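Local coordinates for TqaA (PDB 5DLK), which probably releases a nonribosomal peptide by macrocyclization through its terminal condensation-like domain, which probably accepts phosphopantetheine-bound chains, at residues Phe229-Ala239 with Asp370-Trp378. Sequence-based numbering, arbitrary orientation.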
loop_
_atom_site.group_PDB
_atom_site.type_symbol
_atom_site.label_atom_id
_atom_site.label_comp_id
_atom_site.label_asym_id
_atom_site.label_seq_id
_atom_site.Cartn_x
_atom_site.Cartn_y
_atom_site.Cartn_z
ATOM N N PHE A 229 -13.969 -4.672 -18.289
ATOM C CA PHE A 229 -14.767 -5.756 -17.743
ATOM C C PHE A 229 -14.961 -6.884 -18.755
ATOM O O PHE A 229 -15.178 -8.050 -18.369
ATOM C CB PHE A 229 -16.092 -5.225 -17.215
ATOM C CG PHE A 229 -15.901 -4.310 -16.028
ATOM C CD1 PHE A 229 -15.293 -4.800 -14.875
ATOM C CD2 PHE A 229 -16.258 -2.975 -16.087
ATOM C CE1 PHE A 229 -15.069 -3.966 -13.776
ATOM C CE2 PHE A 229 -16.052 -2.138 -15.006
ATOM C CZ PHE A 229 -15.457 -2.627 -13.853
ATOM N N GLN A 230 -14.848 -6.559 -20.033
ATOM C CA GLN A 230 -14.812 -7.620 -21.040
ATOM C C GLN A 230 -13.545 -8.441 -20.859
ATOM O O GLN A 230 -13.576 -9.680 -20.938
ATOM C CB GLN A 230 -14.874 -7.038 -22.448
ATOM C CG GLN A 230 -16.273 -6.515 -22.789
ATOM C CD GLN A 230 -16.299 -5.711 -24.088
ATOM O OE1 GLN A 230 -15.263 -5.508 -24.732
ATOM N NE2 GLN A 230 -17.489 -5.253 -24.477
ATOM N N PHE A 231 -12.436 -7.746 -20.618
ATOM C CA PHE A 231 -11.167 -8.427 -20.377
ATOM C C PHE A 231 -11.260 -9.348 -19.170
ATOM O O PHE A 231 -10.874 -10.508 -19.254
ATOM C CB PHE A 231 -10.009 -7.449 -20.151
ATOM C CG PHE A 231 -8.789 -8.117 -19.559
ATOM C CD1 PHE A 231 -8.548 -8.042 -18.179
ATOM C CD2 PHE A 231 -7.928 -8.860 -20.359
ATOM C CE1 PHE A 231 -7.450 -8.687 -17.611
ATOM C CE2 PHE A 231 -6.810 -9.511 -19.805
ATOM C CZ PHE A 231 -6.578 -9.411 -18.414
ATOM N N TRP A 232 -11.738 -8.833 -18.037
ATOM C CA TRP A 232 -11.735 -9.672 -16.832
ATOM C C TRP A 232 -12.663 -10.873 -17.000
ATOM O O TRP A 232 -12.356 -11.943 -16.513
ATOM C CB TRP A 232 -12.108 -8.859 -15.591
ATOM C CG TRP A 232 -10.961 -7.992 -15.102
ATOM C CD1 TRP A 232 -10.851 -6.618 -15.178
ATOM C CD2 TRP A 232 -9.744 -8.457 -14.490
ATOM N NE1 TRP A 232 -9.646 -6.209 -14.634
ATOM C CE2 TRP A 232 -8.951 -7.315 -14.208
ATOM C CE3 TRP A 232 -9.259 -9.724 -14.142
ATOM C CZ2 TRP A 232 -7.696 -7.406 -13.609
ATOM C CZ3 TRP A 232 -8.008 -9.814 -13.538
ATOM C CH2 TRP A 232 -7.247 -8.661 -13.276
ATOM N N ARG A 233 -13.798 -10.699 -17.688
ATOM C CA ARG A 233 -14.674 -11.841 -17.948
ATOM C C ARG A 233 -13.953 -12.926 -18.745
ATOM O O ARG A 233 -14.079 -14.110 -18.447
ATOM C CB ARG A 233 -15.944 -11.400 -18.701
ATOM C CG ARG A 233 -16.813 -12.569 -19.136
ATOM C CD ARG A 233 -18.259 -12.144 -19.366
ATOM N NE ARG A 233 -19.026 -12.324 -18.134
ATOM C CZ ARG A 233 -19.597 -11.333 -17.472
ATOM N NH1 ARG A 233 -19.493 -10.099 -17.940
ATOM N NH2 ARG A 233 -20.268 -11.572 -16.346
ATOM N N HIS A 234 -13.191 -12.510 -19.744
ATOM C CA HIS A 234 -12.453 -13.448 -20.597
ATOM C C HIS A 234 -11.330 -14.127 -19.786
ATOM O O HIS A 234 -11.132 -15.339 -19.834
ATOM C CB HIS A 234 -11.880 -12.698 -21.793
ATOM C CG HIS A 234 -11.219 -13.572 -22.810
ATOM N ND1 HIS A 234 -11.931 -14.314 -23.727
ATOM C CD2 HIS A 234 -9.911 -13.797 -23.078
ATOM C CE1 HIS A 234 -11.089 -14.971 -24.508
ATOM N NE2 HIS A 234 -9.857 -14.678 -24.132
ATOM N N TYR A 235 -10.614 -13.304 -19.029
ATOM C CA TYR A 235 -9.466 -13.764 -18.250
ATOM C C TYR A 235 -9.868 -14.794 -17.204
ATOM O O TYR A 235 -9.125 -15.760 -16.948
ATOM C CB TYR A 235 -8.814 -12.540 -17.578
ATOM C CG TYR A 235 -7.575 -12.794 -16.760
ATOM C CD1 TYR A 235 -6.312 -12.738 -17.343
ATOM C CD2 TYR A 235 -7.668 -13.038 -15.389
ATOM C CE1 TYR A 235 -5.165 -12.918 -16.577
ATOM C CE2 TYR A 235 -6.524 -13.241 -14.619
ATOM C CZ TYR A 235 -5.283 -13.186 -15.222
ATOM O OH TYR A 235 -4.141 -13.395 -14.470
ATOM N N LEU A 236 -11.039 -14.582 -16.594
ATOM C CA LEU A 236 -11.498 -15.421 -15.498
ATOM C C LEU A 236 -12.480 -16.498 -15.947
ATOM O O LEU A 236 -12.986 -17.266 -15.136
ATOM C CB LEU A 236 -12.154 -14.556 -14.404
ATOM C CG LEU A 236 -11.194 -13.635 -13.646
ATOM C CD1 LEU A 236 -11.982 -12.688 -12.725
ATOM C CD2 LEU A 236 -10.136 -14.438 -12.832
ATOM N N ASP A 237 -12.721 -16.575 -17.249
ATOM C CA ASP A 237 -13.697 -17.522 -17.759
ATOM C C ASP A 237 -13.309 -18.967 -17.432
ATOM O O ASP A 237 -12.221 -19.427 -17.797
ATOM C CB ASP A 237 -13.838 -17.349 -19.267
ATOM C CG ASP A 237 -14.789 -18.347 -19.871
ATOM O OD1 ASP A 237 -15.939 -18.415 -19.402
ATOM O OD2 ASP A 237 -14.377 -19.069 -20.800
ATOM N N GLY A 238 -14.206 -19.666 -16.741
ATOM C CA GLY A 238 -13.968 -21.032 -16.318
ATOM C C GLY A 238 -13.144 -21.181 -15.045
ATOM O O GLY A 238 -12.904 -22.303 -14.590
ATOM N N ALA A 239 -12.700 -20.072 -14.457
ATOM C CA ALA A 239 -11.871 -20.183 -13.252
ATOM C C ALA A 239 -12.709 -20.544 -12.030
ATOM O O ALA A 239 -13.859 -20.141 -11.927
ATOM C CB ALA A 239 -11.109 -18.872 -13.001
ATOM N N ASP A 370 -16.043 -4.680 -8.397
ATOM C CA ASP A 370 -16.600 -4.435 -9.727
ATOM C C ASP A 370 -16.149 -5.526 -10.694
ATOM O O ASP A 370 -16.915 -5.959 -11.547
ATOM C CB ASP A 370 -16.189 -3.073 -10.285
ATOM C CG ASP A 370 -16.862 -1.910 -9.559
ATOM O OD1 ASP A 370 -17.775 -2.158 -8.745
ATOM O OD2 ASP A 370 -16.462 -0.761 -9.821
ATOM N N ILE A 371 -14.907 -5.966 -10.572
ATOM C CA ILE A 371 -14.481 -7.136 -11.355
ATOM C C ILE A 371 -15.409 -8.314 -11.086
ATOM O O ILE A 371 -15.913 -8.957 -12.027
ATOM C CB ILE A 371 -13.027 -7.557 -11.037
ATOM C CG1 ILE A 371 -12.053 -6.471 -11.502
ATOM C CG2 ILE A 371 -12.685 -8.915 -11.737
ATOM C CD1 ILE A 371 -10.585 -6.735 -11.065
ATOM N N PHE A 372 -15.647 -8.605 -9.812
ATOM C CA PHE A 372 -16.450 -9.763 -9.463
ATOM C C PHE A 372 -17.924 -9.551 -9.877
ATOM O O PHE A 372 -18.543 -10.454 -10.440
ATOM C CB PHE A 372 -16.338 -10.093 -7.967
ATOM C CG PHE A 372 -14.982 -10.649 -7.560
ATOM C CD1 PHE A 372 -14.145 -11.227 -8.504
ATOM C CD2 PHE A 372 -14.542 -10.577 -6.239
ATOM C CE1 PHE A 372 -12.905 -11.725 -8.138
ATOM C CE2 PHE A 372 -13.304 -11.075 -5.873
ATOM C CZ PHE A 372 -12.483 -11.652 -6.838
ATOM N N GLN A 373 -18.485 -8.372 -9.592
ATOM C CA GLN A 373 -19.865 -8.107 -10.007
ATOM C C GLN A 373 -20.098 -8.176 -11.517
ATOM O O GLN A 373 -21.048 -8.817 -11.972
ATOM C CB GLN A 373 -20.327 -6.731 -9.517
ATOM C CG GLN A 373 -21.843 -6.558 -9.627
ATOM C CD GLN A 373 -22.315 -5.237 -9.060
ATOM O OE1 GLN A 373 -21.799 -4.766 -8.043
ATOM N NE2 GLN A 373 -23.305 -4.629 -9.713
ATOM N N HIS A 374 -19.249 -7.504 -12.288
ATOM C CA HIS A 374 -19.502 -7.313 -13.715
ATOM C C HIS A 374 -18.907 -8.379 -14.619
ATOM O O HIS A 374 -19.359 -8.518 -15.761
ATOM C CB HIS A 374 -18.977 -5.959 -14.168
ATOM C CG HIS A 374 -19.567 -4.813 -13.403
ATOM N ND1 HIS A 374 -20.844 -4.854 -12.889
ATOM C CD2 HIS A 374 -19.046 -3.622 -13.027
ATOM C CE1 HIS A 374 -21.092 -3.727 -12.239
ATOM N NE2 HIS A 374 -20.017 -2.962 -12.310
ATOM N N SER A 375 -17.886 -9.092 -14.141
ATOM C CA SER A 375 -17.135 -9.998 -15.031
ATOM C C SER A 375 -17.187 -11.472 -14.655
ATOM O O SER A 375 -16.614 -12.315 -15.351
ATOM C CB SER A 375 -15.668 -9.572 -15.092
ATOM O OG SER A 375 -15.544 -8.274 -15.619
ATOM N N THR A 376 -17.820 -11.776 -13.528
ATOM C CA THR A 376 -17.960 -13.142 -13.047
ATOM C C THR A 376 -19.354 -13.363 -12.479
ATOM O O THR A 376 -20.156 -12.424 -12.395
ATOM C CB THR A 376 -16.942 -13.496 -11.923
ATOM O OG1 THR A 376 -17.399 -12.952 -10.680
ATOM C CG2 THR A 376 -15.567 -12.941 -12.226
ATOM N N ASN A 377 -19.604 -14.606 -12.072
ATOM C CA ASN A 377 -20.782 -15.002 -11.294
ATOM C C ASN A 377 -20.513 -15.072 -9.805
ATOM O O ASN A 377 -21.357 -15.543 -9.047
ATOM C CB ASN A 377 -21.285 -16.377 -11.735
ATOM C CG ASN A 377 -21.875 -16.358 -13.113
ATOM O OD1 ASN A 377 -22.407 -15.343 -13.551
ATOM N ND2 ASN A 377 -21.776 -17.482 -13.816
ATOM N N TRP A 378 -19.313 -14.676 -9.395
ATOM C CA TRP A 378 -18.933 -14.759 -7.986
ATOM C C TRP A 378 -19.569 -13.609 -7.191
ATOM O O TRP A 378 -19.763 -12.517 -7.726
ATOM C CB TRP A 378 -17.404 -14.712 -7.833
ATOM C CG TRP A 378 -16.623 -15.664 -8.720
ATOM C CD1 TRP A 378 -17.124 -16.673 -9.511
ATOM C CD2 TRP A 378 -15.200 -15.682 -8.903
ATOM N NE1 TRP A 378 -16.090 -17.317 -10.164
ATOM C CE2 TRP A 378 -14.903 -16.730 -9.805
ATOM C CE3 TRP A 378 -14.146 -14.917 -8.394
ATOM C CZ2 TRP A 378 -13.601 -17.024 -10.202
ATOM C CZ3 TRP A 378 -12.845 -15.222 -8.791
ATOM C CH2 TRP A 378 -12.591 -16.257 -9.690
HETATM O O HOH W 1 -15.592 -14.675 -16.152
HETATM O O HOH W 2 -21.671 -10.778 -14.061
HETATM O O HOH W 3 -21.412 -13.708 -15.409
#
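Phe229 of helix 227-235 drops as a knob among Asp370, Ile371, His374 and Ser375 of helix 368-375, in a helix-helix contact within the condensation-like domain; the segments 229-235 and 370-375 cross nearly perpendicularly, at -81°, and Trp232 touches Pro332 of strand 329-336. His374 meets the Phe229 ring edge-to-face, the two planes at 85° and the centroids 5.0 Å apart, and His374 CB lies over the same ring. Cut back to an alanine here, the knob is gone, which would probably leave a gap beside Asp370 CB and deprive the His374 edge of its aromatic face.

Deeper in, Ile371 puts CD1 over one face of the Trp232 indole, 3.7 Å from the centroid of the five-membered ring, while Phe231 packs on the opposite face. NE1 donates a hydrogen bond to His363 O, and the Trp232 side chain lies about 8 Å from that of Tyr357, which binds phosphopantetheine, absent from this model. Leu236 continues the apolar seam, its CD1 touching Thr376 CG2 at 3.6 Å, and beyond it Trp378 presents its CZ2 edge to Ala239 O.

Where the backbones come closest, Ser375 OG donates to Phe229 O (2.8 Å), in the carbonyl plane on a lone pair; that oxygen also accepts from Arg233 N. Arg233 CA makes a C-H contact with Ser375 O at 3.3 Å, and one water donates to the carbonyls of both residues. Bent at chi3 (-92°), the Arg233 chain lays a guanidinium face over Ser375 C; NH1 gives His374 O a weak bond (2.7 Å), and NH2 donates to two waters that lead to Gln373 O, Thr376 O and Asn377 OD1. Arg233 thus brings positive charge to carbonyls at the C-terminal end of helix 368-375, where it probably complements the negative end of the helix dipole.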